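Putative tetrapyrrole (Corrin/porphyrin) methylase (Bacteroides fragilis, PDB 3FFY) probably methylates the ribose 2'-oxygen of one cytidine in 16S rRNA using S-adenosyl-L-methionine, and is represented here by its C-terminal part alone. Local coordinates at residues F25-Q28 with T34-K37; S38-H43 with A63-P68; V7-A12 with E105-L110; K57-F62 with V72-E77. All blocks are in the same frame, centred on the assembly; numbering follows the deposited sequence.

Interaction 1: residues F25-Q28 with T34-K37; sequences FLPQ and TKLK. With SO4 (sulfate ion), chain B.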
# COMPACT_ATOMS: atom_id res chain seq x y z
N PHE A 25 -8.62 15.54 11.46
CA PHE A 25 -9.70 16.00 10.63
C PHE A 25 -9.55 17.48 10.42
O PHE A 25 -9.29 18.21 11.37
CB PHE A 25 -11.01 15.76 11.36
CG PHE A 25 -11.34 14.30 11.51
CD1 PHE A 25 -11.99 13.62 10.46
CD2 PHE A 25 -11.00 13.62 12.65
CE1 PHE A 25 -12.29 12.28 10.58
CE2 PHE A 25 -11.31 12.27 12.78
CZ PHE A 25 -11.94 11.60 11.73
N LEU A 26 -9.72 17.92 9.19
CA LEU A 26 -9.82 19.35 8.91
C LEU A 26 -11.05 19.95 9.54
O LEU A 26 -12.10 19.29 9.70
CB LEU A 26 -9.92 19.58 7.42
CG LEU A 26 -8.66 19.60 6.59
CD1 LEU A 26 -9.14 19.36 5.14
CD2 LEU A 26 -8.00 20.98 6.69
N PRO A 27 -10.95 21.21 9.93
CA PRO A 27 -12.14 21.91 10.30
C PRO A 27 -13.13 21.88 9.15
O PRO A 27 -12.73 22.04 8.00
CB PRO A 27 -11.63 23.33 10.53
CG PRO A 27 -10.20 23.17 10.87
CD PRO A 27 -9.73 22.02 10.06
N GLN A 28 -14.40 21.66 9.45
CA GLN A 28 -15.43 21.60 8.42
C GLN A 28 -15.78 22.97 7.90
O GLN A 28 -16.17 23.12 6.74
CB GLN A 28 -16.71 20.93 8.96
CG GLN A 28 -16.59 19.43 9.16
CD GLN A 28 -16.55 18.66 7.83
OE1 GLN A 28 -17.58 18.56 7.14
NE2 GLN A 28 -15.38 18.09 7.48
N THR A 34 -7.93 28.79 7.28
CA THR A 34 -6.75 29.06 8.09
C THR A 34 -5.83 27.85 8.23
O THR A 34 -4.65 27.96 7.97
CB THR A 34 -7.14 29.51 9.48
OG1 THR A 34 -8.03 30.62 9.34
CG2 THR A 34 -5.88 29.90 10.29
N LYS A 35 -6.36 26.71 8.64
CA LYS A 35 -5.57 25.51 8.71
C LYS A 35 -4.91 25.21 7.37
O LYS A 35 -3.74 24.86 7.33
CB LYS A 35 -6.41 24.30 9.12
CG LYS A 35 -5.60 23.03 9.32
CD LYS A 35 -4.73 23.08 10.58
CE LYS A 35 -3.56 22.09 10.51
NZ LYS A 35 -2.98 21.75 11.84
N LEU A 36 -5.64 25.32 6.27
CA LEU A 36 -5.09 24.95 4.95
C LEU A 36 -3.94 25.88 4.59
O LEU A 36 -2.83 25.45 4.21
CB LEU A 36 -6.16 25.03 3.86
CG LEU A 36 -7.20 23.90 3.74
CD1 LEU A 36 -8.20 24.21 2.62
CD2 LEU A 36 -6.51 22.58 3.47
N LYS A 37 -4.25 27.16 4.73
CA LYS A 37 -3.31 28.24 4.51
C LYS A 37 -2.06 27.97 5.33
O LYS A 37 -0.94 28.18 4.86
CB LYS A 37 -3.94 29.57 4.95
CG LYS A 37 -3.64 30.81 4.10
CD LYS A 37 -4.11 32.08 4.88
CE LYS A 37 -3.49 33.40 4.37
NZ LYS A 37 -3.31 34.41 5.48
S SO4 B . -11.60 30.27 8.14
O1 SO4 B . -12.01 29.10 7.23
O2 SO4 B . -12.41 30.25 9.43
O3 SO4 B . -11.53 31.49 7.26
O4 SO4 B . -10.14 30.14 8.58
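Leu26 turns CG anti to its own carbonyl carbon (chi1 -83°) and extends the rest of the chain, which carries CD2 to helix 32-38; residues 25-28 belong to the connection from strand 20-24 to that helix and fold back on it. Leu36 follows the same pattern from the helix side, and the two leucines meet methyl against methyl, CD2 of Leu26 lying 3.9 Å from CD2 of Leu36. Their side chains cross at about a right angle. The same Leu26 methyl also rests on the stem of Lys35, at 4.1 Å from CG. Next along the loop, Pro27 sets the CD corner of its ring 4.1 Å from CB of Lys35. Lys35 thus offers its first two methylenes to the loop; a bend at chi2 (71°) then leads the ammonium end away to a salt bridge with Glu23. Thr58 and Phe62 of helix 55-66 continue the apolar surface around Leu26.

The start of helix 32-38 holds a sulfate, probably from the crystallisation liquor. Thr34 N donates to its O4 over 2.9 Å, though the fine position of O4 is doubtful, Thr34 OG1 being modelled 2.3 Å from it. Methyls and methylenes therefore close the loop onto the helix, while the ion sits among main-chain N-H groups, those of Gly31 and Met33 included, where the helix dipole would be expected to favour an anion.

Interaction 2: residues S38-H43 with A63-P68; sequences SLVDEH and AEYFGP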
# COMPACT_ATOMS: atom_id res chain seq x y z
N SER A 38 -2.26 27.48 6.56
CA SER A 38 -1.14 27.25 7.49
C SER A 38 -0.20 26.13 7.02
O SER A 38 0.99 26.14 7.35
CB SER A 38 -1.66 26.98 8.92
OG SER A 38 -1.67 25.61 9.26
N LEU A 39 -0.71 25.18 6.22
CA LEU A 39 0.10 24.00 5.85
C LEU A 39 0.90 24.16 4.56
O LEU A 39 1.66 23.25 4.14
CB LEU A 39 -0.79 22.78 5.76
CG LEU A 39 -1.35 22.35 7.10
CD1 LEU A 39 -2.43 21.29 6.81
CD2 LEU A 39 -0.23 21.83 8.06
N VAL A 40 0.75 25.33 3.94
CA VAL A 40 1.30 25.58 2.59
C VAL A 40 2.83 25.41 2.47
O VAL A 40 3.29 24.94 1.43
CB VAL A 40 0.79 26.94 2.06
CG1 VAL A 40 1.75 27.51 1.05
CG2 VAL A 40 -0.63 26.74 1.47
N ASP A 41 3.58 25.72 3.53
CA ASP A 41 5.05 25.63 3.53
C ASP A 41 5.57 24.41 4.31
O ASP A 41 6.76 24.31 4.61
CB ASP A 41 5.64 26.95 4.08
CG ASP A 41 4.61 27.81 4.83
OD1 ASP A 41 4.73 29.06 4.82
OD2 ASP A 41 3.66 27.21 5.43
N GLU A 42 4.68 23.46 4.61
CA GLU A 42 5.05 22.27 5.38
C GLU A 42 5.85 21.34 4.49
O GLU A 42 5.35 20.91 3.45
CB GLU A 42 3.77 21.59 5.89
CG GLU A 42 4.00 20.37 6.79
CD GLU A 42 5.03 20.62 7.91
OE1 GLU A 42 4.79 21.44 8.82
OE2 GLU A 42 6.09 19.97 7.86
N HIS A 43 7.08 21.03 4.88
CA HIS A 43 7.92 20.12 4.11
C HIS A 43 7.73 18.64 4.49
O HIS A 43 8.15 17.76 3.75
CB HIS A 43 9.40 20.50 4.22
CG HIS A 43 9.74 21.84 3.60
ND1 HIS A 43 9.17 23.03 4.02
CD2 HIS A 43 10.62 22.17 2.62
CE1 HIS A 43 9.68 24.03 3.32
NE2 HIS A 43 10.56 23.54 2.47
N ALA A 63 -5.54 20.47 -3.79
CA ALA A 63 -4.96 20.85 -5.10
C ALA A 63 -4.86 22.35 -5.18
O ALA A 63 -3.87 22.90 -5.68
CB ALA A 63 -5.81 20.31 -6.28
N GLU A 64 -5.88 23.05 -4.72
CA GLU A 64 -5.83 24.52 -4.81
C GLU A 64 -4.68 25.07 -3.97
O GLU A 64 -3.95 25.93 -4.43
CB GLU A 64 -7.16 25.12 -4.40
CG GLU A 64 -8.31 24.76 -5.29
CD GLU A 64 -9.61 25.28 -4.76
OE1 GLU A 64 -9.66 25.72 -3.60
OE2 GLU A 64 -10.61 25.29 -5.47
N TYR A 65 -4.50 24.56 -2.75
CA TYR A 65 -3.47 25.07 -1.80
C TYR A 65 -2.05 24.49 -1.98
O TYR A 65 -1.06 25.18 -1.76
CB TYR A 65 -3.89 24.81 -0.34
CG TYR A 65 -4.88 25.79 0.19
CD1 TYR A 65 -6.23 25.70 -0.11
CD2 TYR A 65 -4.44 26.87 0.97
CE1 TYR A 65 -7.13 26.64 0.36
CE2 TYR A 65 -5.35 27.83 1.46
CZ TYR A 65 -6.68 27.70 1.16
OH TYR A 65 -7.54 28.63 1.66
N PHE A 66 -1.96 23.22 -2.35
CA PHE A 66 -0.66 22.58 -2.46
C PHE A 66 -0.23 22.35 -3.89
O PHE A 66 0.95 22.05 -4.13
CB PHE A 66 -0.68 21.27 -1.69
CG PHE A 66 -1.12 21.43 -0.29
CD1 PHE A 66 -0.34 22.17 0.61
CD2 PHE A 66 -2.33 20.94 0.14
CE1 PHE A 66 -0.77 22.36 1.91
CE2 PHE A 66 -2.77 21.15 1.44
CZ PHE A 66 -1.99 21.84 2.32
N GLY A 67 -1.17 22.46 -4.83
CA GLY A 67 -0.86 22.27 -6.26
C GLY A 67 -1.34 20.91 -6.72
O GLY A 67 -1.17 19.92 -6.00
N PRO A 68 -1.95 20.83 -7.94
CA PRO A 68 -2.54 19.52 -8.41
C PRO A 68 -1.52 18.38 -8.60
O PRO A 68 -1.87 17.21 -8.64
CB PRO A 68 -3.22 19.87 -9.75
CG PRO A 68 -2.77 21.24 -10.09
CD PRO A 68 -2.28 21.94 -8.83
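Leu39 and Val40 lie against Tyr65 and Phe66 where a type I beta turn, Leu39 to Glu42, packs on the C-terminal end of helix 55-66. The turn follows helix 32-38 and leads toward strand 45-50, so the contact ties one helix ending to another.

Along 63-68, Ala63 comes first and does its work through the backbone, its O accepting the amide of Gly67 in the last turn of the helix. Tyr65 is the first residue to touch the turn. Its ring presents an edge, with CD2 3.8 Å from CG2 of Val40, which lies near the ring plane. The same methyl sits 3.6 Å from the carbonyl O of Tyr65, so one branch of Val40 fills the angle between ring and main chain. Met33, Leu36 and Lys37 of helix 32-38 touch the tyrosine too.

Phe66 comes next and is buried. With CG anti to the carbonyl carbon (chi1 -54°), its ring reaches the start of the turn, where CZ meets CB of Leu39 at 3.8 Å. Over one face of this ring stands Tyr65 CB, and Phe62 makes an edge-to-face pair with it. Gly67 then leaves helical geometry with positive phi.

On the turn side, Leu39 O has two roles: it accepts the Glu42 amide, Glu42 N lying 3.1 Å away, and it lies at the Phe66 ring edge, 3.4 Å from CE1 and near the ring plane.

Interaction 3: residues V7-A12 with E105-L110; sequences VPALVA and EIVIVL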
# COMPACT_ATOMS: atom_id res chain seq x y z
N VAL A 7 -1.23 4.52 10.73
CA VAL A 7 0.03 3.75 10.72
C VAL A 7 0.16 2.93 9.41
O VAL A 7 1.07 3.17 8.62
CB VAL A 7 0.20 2.94 12.01
CG1 VAL A 7 1.54 2.13 12.00
CG2 VAL A 7 0.18 3.85 13.23
N PRO A 8 -0.79 2.03 9.11
CA PRO A 8 -0.63 1.34 7.81
C PRO A 8 -0.78 2.24 6.57
O PRO A 8 -0.21 1.94 5.52
CB PRO A 8 -1.75 0.28 7.84
CG PRO A 8 -2.77 0.84 8.86
CD PRO A 8 -1.91 1.49 9.90
N ALA A 9 -1.55 3.32 6.68
CA ALA A 9 -1.70 4.27 5.56
C ALA A 9 -0.34 4.86 5.20
O ALA A 9 0.01 4.94 4.03
CB ALA A 9 -2.71 5.40 5.90
N LEU A 10 0.43 5.24 6.23
CA LEU A 10 1.75 5.79 5.99
C LEU A 10 2.62 4.76 5.27
O LEU A 10 3.33 5.13 4.35
CB LEU A 10 2.47 6.21 7.29
CG LEU A 10 2.24 7.61 7.86
CD1 LEU A 10 2.73 7.64 9.35
CD2 LEU A 10 2.91 8.69 6.94
N VAL A 11 2.58 3.50 5.72
CA VAL A 11 3.38 2.43 5.11
C VAL A 11 3.02 2.21 3.63
O VAL A 11 3.88 2.09 2.79
CB VAL A 11 3.22 1.11 5.88
CG1 VAL A 11 3.92 -0.03 5.13
CG2 VAL A 11 3.79 1.23 7.24
N ALA A 12 1.72 2.20 3.35
CA ALA A 12 1.16 1.98 2.04
C ALA A 12 1.45 3.12 1.10
O ALA A 12 1.35 2.95 -0.11
CB ALA A 12 -0.41 1.84 2.16
N GLU A 105 -14.43 5.56 6.00
CA GLU A 105 -13.48 6.51 6.52
C GLU A 105 -12.11 6.21 5.88
O GLU A 105 -11.68 5.04 5.76
CB GLU A 105 -13.38 6.45 8.05
CG GLU A 105 -12.67 7.71 8.65
CD GLU A 105 -13.52 8.98 8.57
OE1 GLU A 105 -14.74 8.94 8.18
OE2 GLU A 105 -12.93 10.05 8.91
N ILE A 106 -11.45 7.27 5.43
CA ILE A 106 -10.16 7.13 4.80
C ILE A 106 -9.11 7.96 5.54
O ILE A 106 -9.43 8.79 6.38
CB ILE A 106 -10.21 7.48 3.30
CG1 ILE A 106 -10.83 8.87 3.05
CG2 ILE A 106 -11.03 6.40 2.55
CD1 ILE A 106 -12.41 8.81 2.78
N VAL A 107 -7.87 7.66 5.19
CA VAL A 107 -6.70 8.37 5.63
C VAL A 107 -6.12 8.96 4.35
O VAL A 107 -6.04 8.28 3.29
CB VAL A 107 -5.62 7.39 6.28
CG1 VAL A 107 -4.38 8.16 6.77
CG2 VAL A 107 -6.24 6.51 7.37
N ILE A 108 -5.75 10.25 4.43
CA ILE A 108 -5.06 10.93 3.40
C ILE A 108 -3.63 11.16 3.86
O ILE A 108 -3.40 11.76 4.93
CB ILE A 108 -5.72 12.31 3.04
CG1 ILE A 108 -7.22 12.12 2.80
CG2 ILE A 108 -4.97 12.96 1.81
CD1 ILE A 108 -8.06 13.45 2.68
N VAL A 109 -2.69 10.68 3.05
CA VAL A 109 -1.25 10.93 3.28
C VAL A 109 -0.77 11.81 2.15
O VAL A 109 -0.74 11.39 0.98
CB VAL A 109 -0.43 9.63 3.35
CG1 VAL A 109 1.09 9.92 3.71
CG2 VAL A 109 -1.06 8.73 4.38
N LEU A 110 -0.45 13.06 2.50
CA LEU A 110 -0.11 14.12 1.57
C LEU A 110 1.39 14.44 1.69
O LEU A 110 1.92 14.70 2.76
CB LEU A 110 -0.90 15.39 1.93
CG LEU A 110 -0.77 16.62 0.99
CD1 LEU A 110 -1.30 16.36 -0.49
CD2 LEU A 110 -1.42 17.88 1.67
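Ala9 and Val109 lose the most surface here, and with Leu10 and Val107 they seat helix 6-12 on strand 106-110. Ala9 points its CB toward the strand. That methyl is 3.3 Å from CG1 of Val107, tighter than usual carbon-carbon contact, and 3.5 Å from CB of the same valine, so helix and strand are pressed close at this point. Val109, two residues after Val107 and facing the same way, spreads its branches over two helix residues: CG2 lies 4.0 Å from CB of Ala9, while CG1 takes CD2 of Leu10 at 3.9 Å. Leu10 reaches it because its CG stands anti to the carbonyl carbon (chi1 -86°), bringing the end of the chain back toward the strand.

The axes of helix 7-12 and strand 106-110 approach to 8.6 Å, with a signed crossing angle of -45°. Strand 106-110 runs in the middle of the mixed sheet, antiparallel to both 45-50 and 71-77, and helix 6-12 packs on one of its faces, with Ala9 also touching Ser75 of strand 71-77. From the other face Ile108 meets Leu55, Thr58 and Phe62 of helix 55-66. Pro8 and Val11 of helix 6-12 pack on Arg87 of the second subunit.

Interaction 4: residues K57-F62 with V72-E77; sequences KTLTQF and VSVSRE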
# COMPACT_ATOMS: atom_id res chain seq x y z
N LYS A 57 -14.06 17.20 -1.97
CA LYS A 57 -13.85 18.62 -1.58
C LYS A 57 -12.46 18.84 -0.98
O LYS A 57 -11.72 19.72 -1.43
CB LYS A 57 -14.91 19.09 -0.56
CG LYS A 57 -14.81 20.59 -0.15
CD LYS A 57 -15.82 20.99 0.96
CE LYS A 57 -15.37 22.29 1.71
NZ LYS A 57 -16.43 22.86 2.58
N THR A 58 -12.12 18.02 0.01
CA THR A 58 -10.80 18.13 0.66
C THR A 58 -9.66 18.01 -0.38
O THR A 58 -8.71 18.81 -0.37
CB THR A 58 -10.65 17.11 1.81
OG1 THR A 58 -11.50 17.53 2.88
CG2 THR A 58 -9.21 17.06 2.29
N LEU A 59 -9.75 17.00 -1.26
CA LEU A 59 -8.72 16.78 -2.29
C LEU A 59 -8.66 17.93 -3.26
O LEU A 59 -7.57 18.35 -3.65
CB LEU A 59 -8.97 15.49 -3.07
CG LEU A 59 -8.80 14.20 -2.27
CD1 LEU A 59 -9.17 13.08 -3.20
CD2 LEU A 59 -7.42 14.00 -1.72
N THR A 60 -9.82 18.49 -3.61
CA THR A 60 -9.88 19.64 -4.49
C THR A 60 -9.19 20.83 -3.85
O THR A 60 -8.34 21.49 -4.45
CB THR A 60 -11.31 19.98 -4.89
OG1 THR A 60 -11.89 18.81 -5.49
CG2 THR A 60 -11.29 21.10 -5.86
N GLN A 61 -9.51 21.09 -2.59
CA GLN A 61 -8.89 22.22 -1.92
C GLN A 61 -7.40 21.99 -1.68
O GLN A 61 -6.61 22.93 -1.73
CB GLN A 61 -9.62 22.51 -0.61
CG GLN A 61 -11.07 22.87 -0.86
CD GLN A 61 -11.80 23.32 0.40
OE1 GLN A 61 -11.94 22.56 1.36
NE2 GLN A 61 -12.25 24.57 0.40
N PHE A 62 -7.01 20.75 -1.38
CA PHE A 62 -5.60 20.39 -1.32
C PHE A 62 -4.91 20.78 -2.65
O PHE A 62 -3.79 21.36 -2.65
CB PHE A 62 -5.44 18.87 -1.04
CG PHE A 62 -5.57 18.47 0.43
CD1 PHE A 62 -6.00 19.35 1.41
CD2 PHE A 62 -5.27 17.16 0.82
CE1 PHE A 62 -6.09 18.96 2.71
CE2 PHE A 62 -5.35 16.78 2.11
CZ PHE A 62 -5.77 17.65 3.06
N VAL A 72 -0.06 12.31 -3.27
CA VAL A 72 -0.99 11.98 -2.24
C VAL A 72 -1.34 10.51 -2.32
O VAL A 72 -1.17 9.85 -3.39
CB VAL A 72 -2.26 12.82 -2.43
CG1 VAL A 72 -2.94 12.50 -3.82
CG2 VAL A 72 -3.23 12.69 -1.22
N SER A 73 -1.80 9.97 -1.19
CA SER A 73 -2.21 8.56 -1.07
C SER A 73 -3.48 8.58 -0.24
O SER A 73 -3.48 9.15 0.87
CB SER A 73 -1.16 7.76 -0.30
OG SER A 73 -1.37 6.36 -0.42
N VAL A 74 -4.53 7.92 -0.72
CA VAL A 74 -5.75 7.80 0.05
C VAL A 74 -5.98 6.31 0.31
O VAL A 74 -5.93 5.47 -0.62
CB VAL A 74 -6.93 8.51 -0.64
CG1 VAL A 74 -8.27 8.10 0.04
CG2 VAL A 74 -6.67 10.06 -0.68
N SER A 75 -6.15 5.99 1.58
CA SER A 75 -6.19 4.62 2.02
C SER A 75 -7.40 4.32 2.90
O SER A 75 -7.85 5.12 3.76
CB SER A 75 -4.92 4.23 2.81
OG SER A 75 -3.79 4.28 1.98
N ARG A 76 -7.84 3.09 2.74
CA ARG A 76 -8.88 2.57 3.55
C ARG A 76 -8.42 1.28 4.17
O ARG A 76 -7.85 0.39 3.52
CB ARG A 76 -10.09 2.35 2.66
CG ARG A 76 -11.32 1.98 3.43
CD ARG A 76 -12.42 1.68 2.51
NE ARG A 76 -13.16 0.56 3.07
CZ ARG A 76 -13.40 -0.58 2.43
NH1 ARG A 76 -12.97 -0.76 1.18
NH2 ARG A 76 -14.09 -1.54 3.04
N GLU A 77 -8.60 1.19 5.48
CA GLU A 77 -8.15 0.04 6.19
C GLU A 77 -9.26 -1.01 6.17
O GLU A 77 -10.30 -0.80 6.77
CB GLU A 77 -7.79 0.42 7.61
CG GLU A 77 -7.52 -0.81 8.42
CD GLU A 77 -7.18 -0.56 9.87
OE1 GLU A 77 -7.52 -1.46 10.68
OE2 GLU A 77 -6.61 0.51 10.21
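Leu59 joins the helix and second strand of a beta-alpha-beta crossover: strand 45-50, helix 55-66 and strand 71-77, whose two strands are parallel with 106-110 inserted between them. The leucine sits mid-helix with CB directed at the sheet. With CG anti to the carbonyl carbon (chi1 -67°) and the chain extended beyond it, CD2 is the methyl that makes the contacts. It lies 4.1 Å from CG2 of Val74, the two side chains meeting at a slant, and more loosely 4.4 Å from CG2 of Val72. The valines alternate with Ser73 and so turn the same way, offering one methyl each to the helix. With a single leucine reaching across, the contact is small but buried.

Neighbouring side chains complete the layer. Leu93 of helix 90-99 touches both valines, and strand 106-110 adds Ile108 beside Val72 and Ile106 beside Val74. Phe62, one turn after Thr58 on the helix, also faces the sheet; it packs on Ile108 and meets Phe48 with the ring planes at about 50°. Thr58, whose OG1 is hydrogen-bonded to Glu50 and Arg32, sets its methyl over that ring: CG2 stands 3.5 Å above one face of Phe62, offset toward the rim.

How the interactions relate
Interaction 3 spans nearly the whole chain, and the loop it closes encloses the other three. Interaction 1 closes before interactions 2 and 4 open, while 2 and 4 alternate along the sequence and share helix 55-66. Interactions 3 and 4 lie about 9 Å apart, centre to centre, on opposite faces of the sheet, and their strands 106-110 and 71-77 are hydrogen-bonded neighbours. Interactions 1 and 2, about 12 Å apart between centres, lie farther out, where helix 32-38 and the turn after it rest on helix 55-66: Leu36 CD1 is 3.5 Å from Tyr65 CE1. The result is a sheet layered between helices, with helix 55-66 linking its core to the outer loops.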